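Local atomic coordinates of beta sliding clamp (Borrelia burgdorferi, PDB entry 6DJ8), a protein that probably forms a ring-shaped head-to-tail dimer around DNA and tethers DNA polymerases and other proteins to it, making replication processive. Residues A[149-154]-A[216-221]; A[158-163]-A[223-228]; A[238-243]-A[247-252]. All coordinates share one frame; numbering follows the deposited sequence.

Contact 1: residues A[149-154]-A[216-221]; sequences YTFGIE and VNFIVP
F151 and F218 meet where the edge strands of two antiparallel sheets pack against each other in the central domain. Strand 151-156 is the outermost strand of one sheet and strand 218-221 the outermost of another. A classic beta bulge lies at the start of the first: T150 and F151 both face F242 on the neighbouring strand, and both side chains start out toward 216-221. The tight part is the aromatic pair. F151 CD2 comes to 3.7 Å from F218 CE2. That F218 carbon arrives at the edge of the F151 ring, close to its plane. F151 in turn reaches the F218 ring at a slant. The two backbones stay well apart, with 8.0 Å between F151 CA and V216 CA, so rings and methyls have to fill the gap. The F151 side chain reaches across with an unusual chi1 of 139°, away from any staggered position. F242 backs the pair: its ring stacks on F218 and lies nearly parallel to that of F151. V216 is buried, like F151, and also packs on F185 and L193. V216 CG1 is 4.2 Å from F151 CE2, at a slant. V216 CG2 sits 4.2 Å above one face of the F151 ring, offset toward the rim. The solvent side is looser. T150 is exposed and gives one methyl to the contact. The outer limit of the contact is T150 CG2, which stands at the edge of the F218 ring, 4.3 Å from F218 CZ.

Contact 2: residues A[158-163]-A[223-228]; sequences KSFKKV and KIFNFL
F160 reaches from helix 157-167 to F225 and L228 of helix 223-231, and these three side chains carry the contact. All are buried and apolar. F160 CZ is 3.8 Å from F225 CE1 and 4.1 Å from F225 CD1. Each ring meets the other at its edge, near its plane, so neither lends a face to this pair. The two side chains run at about a right angle to each other. The second partner is L228. Its CD1 methyl lies 4.0 Å from F160 CE2 and approaches that ring at a slant. F225 and L228 stand three residues apart, so they leave the helix on the same side and both point at F160. F160 reaches them because its CG is anti to the backbone N, chi1 -168°. I224 steadies F225 from within the same helix: its CG2 lies 3.8 Å above one face of the F225 ring, offset toward the rim. The helical backbone sets L228 in place, with L228 N bonded to I224 O at 2.8 Å. M232, just past the second helix, packs on F160. In ring-shaped DNA polymerase processivity factors of this family each domain carries a pair of helices that line the DNA channel; these two are consistent with that role in the central domain. Beneath them lies the sheet. F160 rests on V238 and I240 of strand 237-242, F225 meets F247 of strand 246-251, and L228 reaches both V249 there and I256 of strand 254-259.

Contact 3: residues A[238-243]-A[247-252]; sequences VKIKFS and FYVEFD
K241 and Y248 lie side by side on one face of the sheet, their side chains pointing the same way. From its first carbon the lysine follows the tyrosine ring. K241 CB is 4.0 Å from Y248 CD2, and CG keeps the same distance. K241 CD comes nearest, 3.7 Å from Y248 CD2, and it also packs against Y149, just before strand 151-156. K241 CE passes 4.2 Å from Y248 CE2. At chi4 (-49°) the chain bends, and NZ leads away from the 247-252 segment. NZ and the E250 carboxylate have opposite charges, but their charged atoms are not in contact. The tyrosine is fixed at its far end: Y248 OH donates to E250 OE2 at 2.6 Å, on the anti side of the carboxylate and 16° out of its plane. K239 lies alongside E250, yet its NZ forms a salt bridge with E154. The two strands are the arms of an antiparallel beta hairpin in the central domain. K239 with E250 and K241 with Y248 are hydrogen-bonded pairs. I240 with V249 and F242 with F247 are non-hydrogen-bonded pairs. K241 N bonds to Y248 O at 2.8 Å. The other face is apolar and buried. F247 CD1 sits over one face of the F242 ring, 3.4 Å from F242 CE2, with the ring planes at 59°. F247 also takes I240 CG2 against its CE1, at 3.5 Å. I240 CG1 lies beside V249 CG2. V238 closes the row: its CG2 packs on V249 CG1, and its CB on the CB of F251.

Contact 3 is the buried hairpin that both others touch: contact 2 packs on its apolar face, and 149-154 extends its sheet. It alone pairs its segments through backbone hydrogen bonds, and it has a polar face as well as an apolar one. Contacts 1 and 2 work through side chains. Contact 2 is fully buried and lies nearest the centre of the chain. Contact 1 is only partly buried, with T150 exposed. Its other segment, 216-221, belongs to another sheet. Contacts 1 and 2 use consecutive elements: each strand of contact 1 is followed by a helix of contact 2. V220 packs on F225 between them.

Contact 1: residues A[149-154]-A[216-221]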
loop_
_atom_site.group_PDB
_atom_site.type_symbol
_atom_site.label_atom_id
_atom_site.label_comp_id
_atom_site.label_asym_id
_atom_site.label_seq_id
_atom_site.Cartn_x
_atom_site.Cartn_y
_atom_site.Cartn_z
ATOM N N TYR A 149 3.068 -42.066 11.963
ATOM C CA TYR A 149 4.007 -41.043 12.396
ATOM C C TYR A 149 5.269 -41.649 12.992
ATOM O O TYR A 149 5.207 -42.571 13.811
ATOM C CB TYR A 149 3.329 -40.105 13.392
ATOM C CG TYR A 149 2.161 -39.390 12.756
ATOM C CD1 TYR A 149 2.284 -38.836 11.489
ATOM C CD2 TYR A 149 0.929 -39.303 13.393
ATOM C CE1 TYR A 149 1.228 -38.189 10.881
ATOM C CE2 TYR A 149 -0.145 -38.654 12.789
ATOM C CZ TYR A 149 0.014 -38.101 11.530
ATOM O OH TYR A 149 -1.037 -37.452 10.913
ATOM N N THR A 150 6.419 -41.147 12.555
ATOM C CA THR A 150 7.703 -41.635 13.038
ATOM C C THR A 150 8.196 -40.836 14.238
ATOM O O THR A 150 8.918 -41.376 15.084
ATOM C CB THR A 150 8.728 -41.619 11.892
ATOM O OG1 THR A 150 8.647 -42.857 11.170
ATOM C CG2 THR A 150 10.165 -41.413 12.390
ATOM N N PHE A 151 7.784 -39.578 14.363
ATOM C CA PHE A 151 8.259 -38.759 15.467
ATOM C C PHE A 151 7.329 -37.559 15.613
ATOM O O PHE A 151 6.803 -37.049 14.620
ATOM C CB PHE A 151 9.732 -38.377 15.206
ATOM C CG PHE A 151 10.101 -36.962 15.548
ATOM C CD1 PHE A 151 10.137 -36.530 16.860
ATOM C CD2 PHE A 151 10.495 -36.083 14.553
ATOM C CE1 PHE A 151 10.499 -35.225 17.163
ATOM C CE2 PHE A 151 10.864 -34.780 14.853
ATOM C CZ PHE A 151 10.866 -34.351 16.159
ATOM N N GLY A 152 7.072 -37.172 16.859
ATOM C CA GLY A 152 6.226 -36.025 17.153
ATOM C C GLY A 152 6.712 -35.305 18.390
ATOM O O GLY A 152 7.286 -35.913 19.300
ATOM N N ILE A 153 6.475 -33.992 18.428
ATOM C CA ILE A 153 6.760 -33.168 19.597
ATOM C C ILE A 153 5.590 -32.228 19.829
ATOM O O ILE A 153 4.785 -31.968 18.934
ATOM C CB ILE A 153 8.039 -32.314 19.456
ATOM C CG1 ILE A 153 7.996 -31.531 18.149
ATOM C CG2 ILE A 153 9.278 -33.181 19.550
ATOM C CD1 ILE A 153 9.004 -30.412 18.094
ATOM N N GLU A 154 5.499 -31.728 21.059
ATOM C CA GLU A 154 4.533 -30.697 21.413
ATOM C C GLU A 154 5.315 -29.568 22.066
ATOM O O GLU A 154 6.016 -29.788 23.054
ATOM C CB GLU A 154 3.437 -31.259 22.350
ATOM C CG GLU A 154 2.340 -30.260 22.725
ATOM C CD GLU A 154 1.103 -30.906 23.362
ATOM O OE1 GLU A 154 1.146 -32.096 23.736
ATOM O OE2 GLU A 154 0.069 -30.213 23.476
ATOM N N VAL A 216 16.075 -37.888 13.266
ATOM C CA VAL A 216 15.446 -36.682 12.740
ATOM C C VAL A 216 16.218 -36.310 11.488
ATOM O O VAL A 216 17.397 -35.952 11.571
ATOM C CB VAL A 216 15.468 -35.538 13.759
ATOM C CG1 VAL A 216 14.728 -34.296 13.232
ATOM C CG2 VAL A 216 14.916 -36.018 15.092
ATOM N N ASN A 217 15.561 -36.388 10.332
ATOM C CA ASN A 217 16.205 -36.045 9.072
ATOM C C ASN A 217 15.119 -35.718 8.055
ATOM O O ASN A 217 14.792 -36.548 7.202
ATOM C CB ASN A 217 17.120 -37.202 8.600
ATOM C CG ASN A 217 17.762 -36.922 7.247
ATOM O OD1 ASN A 217 18.055 -35.768 6.913
ATOM N ND2 ASN A 217 18.000 -37.970 6.473
ATOM N N PHE A 218 14.551 -34.507 8.143
ATOM C CA PHE A 218 13.371 -34.137 7.374
ATOM C C PHE A 218 13.545 -32.747 6.789
ATOM O O PHE A 218 14.071 -31.848 7.450
ATOM C CB PHE A 218 12.097 -34.162 8.243
ATOM C CG PHE A 218 11.939 -35.420 9.062
ATOM C CD1 PHE A 218 11.599 -36.616 8.452
ATOM C CD2 PHE A 218 12.123 -35.401 10.436
ATOM C CE1 PHE A 218 11.455 -37.791 9.202
ATOM C CE2 PHE A 218 11.990 -36.563 11.192
ATOM C CZ PHE A 218 11.651 -37.765 10.574
ATOM N N ILE A 219 13.071 -32.579 5.556
ATOM C CA ILE A 219 13.124 -31.314 4.834
ATOM C C ILE A 219 11.693 -30.911 4.515
ATOM O O ILE A 219 10.999 -31.618 3.769
ATOM C CB ILE A 219 13.952 -31.414 3.547
ATOM C CG1 ILE A 219 15.359 -31.944 3.845
ATOM C CG2 ILE A 219 14.014 -30.055 2.841
ATOM C CD1 ILE A 219 16.046 -32.449 2.638
ATOM N N VAL A 220 11.267 -29.787 5.067
ATOM C CA VAL A 220 9.895 -29.290 4.953
ATOM C C VAL A 220 9.902 -28.018 4.113
ATOM O O VAL A 220 10.614 -27.070 4.455
ATOM C CB VAL A 220 9.287 -29.002 6.335
ATOM C CG1 VAL A 220 7.833 -28.543 6.177
ATOM C CG2 VAL A 220 9.380 -30.242 7.224
ATOM N N PRO A 221 9.115 -27.941 3.048
ATOM C CA PRO A 221 9.072 -26.709 2.251
ATOM C C PRO A 221 8.726 -25.526 3.130
ATOM O O PRO A 221 7.894 -25.621 4.034
ATOM C CB PRO A 221 7.984 -26.980 1.205
ATOM C CG PRO A 221 7.952 -28.488 1.087
ATOM C CD PRO A 221 8.171 -28.943 2.512
#

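Contact 2: residues A[158-163]-A[223-228]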
loop_
_atom_site.group_PDB
_atom_site.type_symbol
_atom_site.label_atom_id
_atom_site.label_comp_id
_atom_site.label_asym_id
_atom_site.label_seq_id
_atom_site.Cartn_x
_atom_site.Cartn_y
_atom_site.Cartn_z
ATOM N N LYS A 158 4.316 -19.913 21.274
ATOM C CA LYS A 158 5.182 -18.739 21.301
ATOM C C LYS A 158 6.608 -19.087 20.882
ATOM O O LYS A 158 7.224 -18.369 20.087
ATOM C CB LYS A 158 5.154 -18.124 22.701
ATOM C CG LYS A 158 6.126 -16.981 22.914
ATOM C CD LYS A 158 5.723 -16.133 24.121
ATOM C CE LYS A 158 6.922 -15.461 24.780
ATOM N NZ LYS A 158 7.830 -16.460 25.429
ATOM N N SER A 159 7.143 -20.203 21.379
ATOM C CA SER A 159 8.494 -20.594 20.990
ATOM C C SER A 159 8.560 -20.932 19.506
ATOM O O SER A 159 9.463 -20.476 18.794
ATOM C CB SER A 159 8.962 -21.776 21.846
ATOM O OG SER A 159 8.803 -21.444 23.214
ATOM N N PHE A 160 7.596 -21.725 19.019
ATOM C CA PHE A 160 7.597 -22.131 17.617
ATOM C C PHE A 160 7.529 -20.924 16.696
ATOM O O PHE A 160 8.174 -20.905 15.639
ATOM C CB PHE A 160 6.407 -23.053 17.351
ATOM C CG PHE A 160 6.448 -23.755 16.020
ATOM C CD1 PHE A 160 7.648 -24.048 15.402
ATOM C CD2 PHE A 160 5.274 -24.142 15.396
ATOM C CE1 PHE A 160 7.674 -24.707 14.178
ATOM C CE2 PHE A 160 5.306 -24.800 14.177
ATOM C CZ PHE A 160 6.514 -25.087 13.574
ATOM N N LYS A 161 6.726 -19.918 17.063
ATOM C CA LYS A 161 6.660 -18.693 16.265
ATOM C C LYS A 161 8.017 -18.008 16.201
ATOM O O LYS A 161 8.442 -17.542 15.134
ATOM C CB LYS A 161 5.648 -17.711 16.862
ATOM C CG LYS A 161 4.208 -17.995 16.552
ATOM C CD LYS A 161 3.318 -16.845 17.009
ATOM C CE LYS A 161 3.810 -15.531 16.433
ATOM N NZ LYS A 161 2.673 -14.665 16.026
ATOM N N LYS A 162 8.710 -17.920 17.340
ATOM C CA LYS A 162 10.030 -17.288 17.336
ATOM C C LYS A 162 10.991 -18.050 16.432
ATOM O O LYS A 162 11.715 -17.451 15.627
ATOM C CB LYS A 162 10.575 -17.206 18.761
ATOM C CG LYS A 162 11.873 -16.415 18.892
ATOM C CD LYS A 162 12.109 -16.018 20.347
ATOM C CE LYS A 162 13.544 -15.580 20.600
ATOM N NZ LYS A 162 13.655 -14.905 21.930
ATOM N N VAL A 163 10.984 -19.379 16.522
ATOM C CA VAL A 163 11.862 -20.181 15.674
ATOM C C VAL A 163 11.534 -19.969 14.201
ATOM O O VAL A 163 12.432 -19.815 13.362
ATOM C CB VAL A 163 11.777 -21.663 16.077
ATOM C CG1 VAL A 163 12.490 -22.526 15.058
ATOM C CG2 VAL A 163 12.424 -21.857 17.443
ATOM N N LYS A 223 7.115 -22.871 2.657
ATOM C CA LYS A 223 5.840 -22.147 2.537
ATOM C C LYS A 223 4.933 -22.410 3.734
ATOM O O LYS A 223 4.329 -21.474 4.275
ATOM C CB LYS A 223 5.121 -22.508 1.238
ATOM C CG LYS A 223 3.747 -21.832 1.082
ATOM C CD LYS A 223 3.090 -22.196 -0.230
ATOM C CE LYS A 223 1.750 -21.448 -0.421
ATOM N NZ LYS A 223 1.087 -21.896 -1.681
ATOM N N ILE A 224 4.883 -23.662 4.217
ATOM C CA ILE A 224 3.984 -23.937 5.337
ATOM C C ILE A 224 4.372 -23.125 6.565
ATOM O O ILE A 224 3.504 -22.747 7.362
ATOM C CB ILE A 224 3.907 -25.449 5.662
ATOM C CG1 ILE A 224 2.695 -25.695 6.571
ATOM C CG2 ILE A 224 5.189 -25.930 6.345
ATOM C CD1 ILE A 224 2.374 -27.158 6.798
ATOM N N PHE A 225 5.663 -22.802 6.730
ATOM C CA PHE A 225 6.046 -22.017 7.897
ATOM C C PHE A 225 5.637 -20.556 7.747
ATOM O O PHE A 225 5.221 -19.929 8.723
ATOM C CB PHE A 225 7.551 -22.161 8.159
ATOM C CG PHE A 225 7.927 -23.571 8.489
ATOM C CD1 PHE A 225 7.592 -24.105 9.720
ATOM C CD2 PHE A 225 8.491 -24.399 7.537
ATOM C CE1 PHE A 225 7.877 -25.438 10.021
ATOM C CE2 PHE A 225 8.777 -25.712 7.831
ATOM C CZ PHE A 225 8.464 -26.235 9.081
ATOM N N ASN A 226 5.754 -19.993 6.545
ATOM C CA ASN A 226 5.208 -18.650 6.334
ATOM C C ASN A 226 3.717 -18.631 6.633
ATOM O O ASN A 226 3.231 -17.751 7.343
ATOM C CB ASN A 226 5.498 -18.191 4.907
ATOM C CG ASN A 226 6.992 -17.992 4.672
ATOM O OD1 ASN A 226 7.702 -17.581 5.586
ATOM N ND2 ASN A 226 7.471 -18.279 3.460
ATOM N N PHE A 227 3.003 -19.675 6.208
ATOM C CA PHE A 227 1.566 -19.786 6.478
ATOM C C PHE A 227 1.286 -19.849 7.978
ATOM O O PHE A 227 0.445 -19.108 8.514
ATOM C CB PHE A 227 1.061 -21.049 5.774
ATOM C CG PHE A 227 -0.412 -21.274 5.851
ATOM C CD1 PHE A 227 -1.307 -20.226 5.680
ATOM C CD2 PHE A 227 -0.904 -22.562 6.006
ATOM C CE1 PHE A 227 -2.681 -20.455 5.704
ATOM C CE2 PHE A 227 -2.274 -22.802 6.033
ATOM C CZ PHE A 227 -3.159 -21.741 5.885
ATOM N N LEU A 228 2.026 -20.715 8.668
ATOM C CA LEU A 228 1.814 -20.987 10.082
ATOM C C LEU A 228 2.001 -19.745 10.940
ATOM O O LEU A 228 1.290 -19.560 11.935
ATOM C CB LEU A 228 2.811 -22.056 10.541
ATOM C CG LEU A 228 2.430 -23.500 10.259
ATOM C CD1 LEU A 228 3.629 -24.368 10.519
ATOM C CD2 LEU A 228 1.307 -23.844 11.192
#

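Contact 3: residues A[238-243]-A[247-252]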
loop_
_atom_site.group_PDB
_atom_site.type_symbol
_atom_site.label_atom_id
_atom_site.label_comp_id
_atom_site.label_asym_id
_atom_site.label_seq_id
_atom_site.Cartn_x
_atom_site.Cartn_y
_atom_site.Cartn_z
ATOM N N VAL A 238 1.404 -26.435 20.516
ATOM C CA VAL A 238 1.294 -26.888 19.133
ATOM C C VAL A 238 1.977 -28.248 19.011
ATOM O O VAL A 238 3.111 -28.415 19.476
ATOM C CB VAL A 238 1.894 -25.871 18.135
ATOM C CG1 VAL A 238 3.231 -25.354 18.617
ATOM C CG2 VAL A 238 2.026 -26.502 16.744
ATOM N N LYS A 239 1.289 -29.209 18.395
ATOM C CA LYS A 239 1.811 -30.553 18.175
ATOM C C LYS A 239 2.342 -30.611 16.754
ATOM O O LYS A 239 1.657 -30.196 15.816
ATOM C CB LYS A 239 0.724 -31.623 18.339
ATOM C CG LYS A 239 0.065 -31.688 19.699
ATOM C CD LYS A 239 -0.952 -32.828 19.760
ATOM C CE LYS A 239 -1.763 -32.787 21.052
ATOM N NZ LYS A 239 -1.073 -33.312 22.241
ATOM N N ILE A 240 3.566 -31.086 16.603
ATOM C CA ILE A 240 4.198 -31.261 15.304
ATOM C C ILE A 240 4.502 -32.738 15.138
ATOM O O ILE A 240 5.001 -33.371 16.071
ATOM C CB ILE A 240 5.475 -30.397 15.195
ATOM C CG1 ILE A 240 5.091 -28.916 15.128
ATOM C CG2 ILE A 240 6.344 -30.833 14.027
ATOM C CD1 ILE A 240 6.242 -27.974 15.482
ATOM N N LYS A 241 4.213 -33.283 13.959
ATOM C CA LYS A 241 4.417 -34.701 13.689
ATOM C C LYS A 241 5.064 -34.877 12.326
ATOM O O LYS A 241 4.848 -34.074 11.418
ATOM C CB LYS A 241 3.099 -35.486 13.737
ATOM C CG LYS A 241 2.409 -35.484 15.095
ATOM C CD LYS A 241 1.061 -36.203 15.019
ATOM C CE LYS A 241 0.251 -36.044 16.296
ATOM N NZ LYS A 241 1.062 -36.352 17.499
ATOM N N PHE A 242 5.884 -35.923 12.201
ATOM C CA PHE A 242 6.551 -36.277 10.957
ATOM C C PHE A 242 6.275 -37.725 10.606
ATOM O O PHE A 242 6.290 -38.595 11.485
ATOM C CB PHE A 242 8.059 -36.144 11.072
ATOM C CG PHE A 242 8.562 -34.750 11.084
ATOM C CD1 PHE A 242 8.721 -34.084 12.279
ATOM C CD2 PHE A 242 8.919 -34.118 9.909
ATOM C CE1 PHE A 242 9.218 -32.812 12.310
ATOM C CE2 PHE A 242 9.413 -32.830 9.932
ATOM C CZ PHE A 242 9.565 -32.175 11.133
ATOM N N SER A 243 6.131 -37.992 9.315
ATOM C CA SER A 243 6.083 -39.351 8.788
ATOM C C SER A 243 7.197 -39.502 7.752
ATOM O O SER A 243 8.042 -38.617 7.586
ATOM C CB SER A 243 4.709 -39.660 8.196
ATOM O OG SER A 243 4.622 -39.217 6.854
ATOM N N PHE A 247 4.569 -33.944 6.734
ATOM C CA PHE A 247 4.746 -33.101 7.900
ATOM C C PHE A 247 3.363 -32.644 8.348
ATOM O O PHE A 247 2.513 -32.319 7.513
ATOM C CB PHE A 247 5.638 -31.908 7.529
ATOM C CG PHE A 247 5.720 -30.837 8.569
ATOM C CD1 PHE A 247 6.562 -30.985 9.667
ATOM C CD2 PHE A 247 5.000 -29.664 8.429
ATOM C CE1 PHE A 247 6.672 -30.000 10.618
ATOM C CE2 PHE A 247 5.107 -28.661 9.373
ATOM C CZ PHE A 247 5.945 -28.826 10.478
ATOM N N TYR A 248 3.127 -32.639 9.655
ATOM C CA TYR A 248 1.786 -32.420 10.176
ATOM C C TYR A 248 1.875 -31.519 11.393
ATOM O O TYR A 248 2.779 -31.668 12.214
ATOM C CB TYR A 248 1.104 -33.755 10.539
ATOM C CG TYR A 248 -0.231 -33.640 11.262
ATOM C CD1 TYR A 248 -1.416 -33.422 10.556
ATOM C CD2 TYR A 248 -0.313 -33.789 12.648
ATOM C CE1 TYR A 248 -2.637 -33.335 11.211
ATOM C CE2 TYR A 248 -1.533 -33.705 13.310
ATOM C CZ TYR A 248 -2.689 -33.480 12.585
ATOM O OH TYR A 248 -3.901 -33.392 13.228
ATOM N N VAL A 249 0.946 -30.573 11.496
ATOM C CA VAL A 249 0.926 -29.608 12.592
ATOM C C VAL A 249 -0.509 -29.445 13.052
ATOM O O VAL A 249 -1.431 -29.370 12.230
ATOM C CB VAL A 249 1.505 -28.247 12.175
ATOM C CG1 VAL A 249 1.322 -27.234 13.281
ATOM C CG2 VAL A 249 2.946 -28.391 11.865
ATOM N N GLU A 250 -0.698 -29.370 14.364
ATOM C CA GLU A 250 -2.040 -29.293 14.916
ATOM C C GLU A 250 -1.982 -28.415 16.154
ATOM O O GLU A 250 -1.076 -28.571 16.979
ATOM C CB GLU A 250 -2.550 -30.707 15.244
ATOM C CG GLU A 250 -3.791 -30.751 16.083
ATOM C CD GLU A 250 -4.075 -32.153 16.605
ATOM O OE1 GLU A 250 -4.441 -32.282 17.791
ATOM O OE2 GLU A 250 -3.912 -33.121 15.832
ATOM N N PHE A 251 -2.921 -27.479 16.260
ATOM C CA PHE A 251 -2.978 -26.507 17.343
ATOM C C PHE A 251 -4.290 -25.757 17.234
ATOM O O PHE A 251 -4.760 -25.488 16.126
ATOM C CB PHE A 251 -1.815 -25.507 17.287
ATOM C CG PHE A 251 -1.780 -24.669 16.035
ATOM C CD1 PHE A 251 -1.176 -25.142 14.886
ATOM C CD2 PHE A 251 -2.331 -23.395 16.019
ATOM C CE1 PHE A 251 -1.137 -24.376 13.732
ATOM C CE2 PHE A 251 -2.289 -22.613 14.867
ATOM C CZ PHE A 251 -1.683 -23.106 13.724
ATOM N N ASP A 252 -4.841 -25.387 18.392
ATOM C CA ASP A 252 -6.134 -24.719 18.494
ATOM C C ASP A 252 -7.167 -25.414 17.619
ATOM O O ASP A 252 -7.352 -26.627 17.736
ATOM C CB ASP A 252 -5.989 -23.247 18.147
ATOM C CG ASP A 252 -5.137 -22.500 19.172
ATOM O OD1 ASP A 252 -5.302 -22.748 20.386
ATOM O OD2 ASP A 252 -4.294 -21.679 18.771
#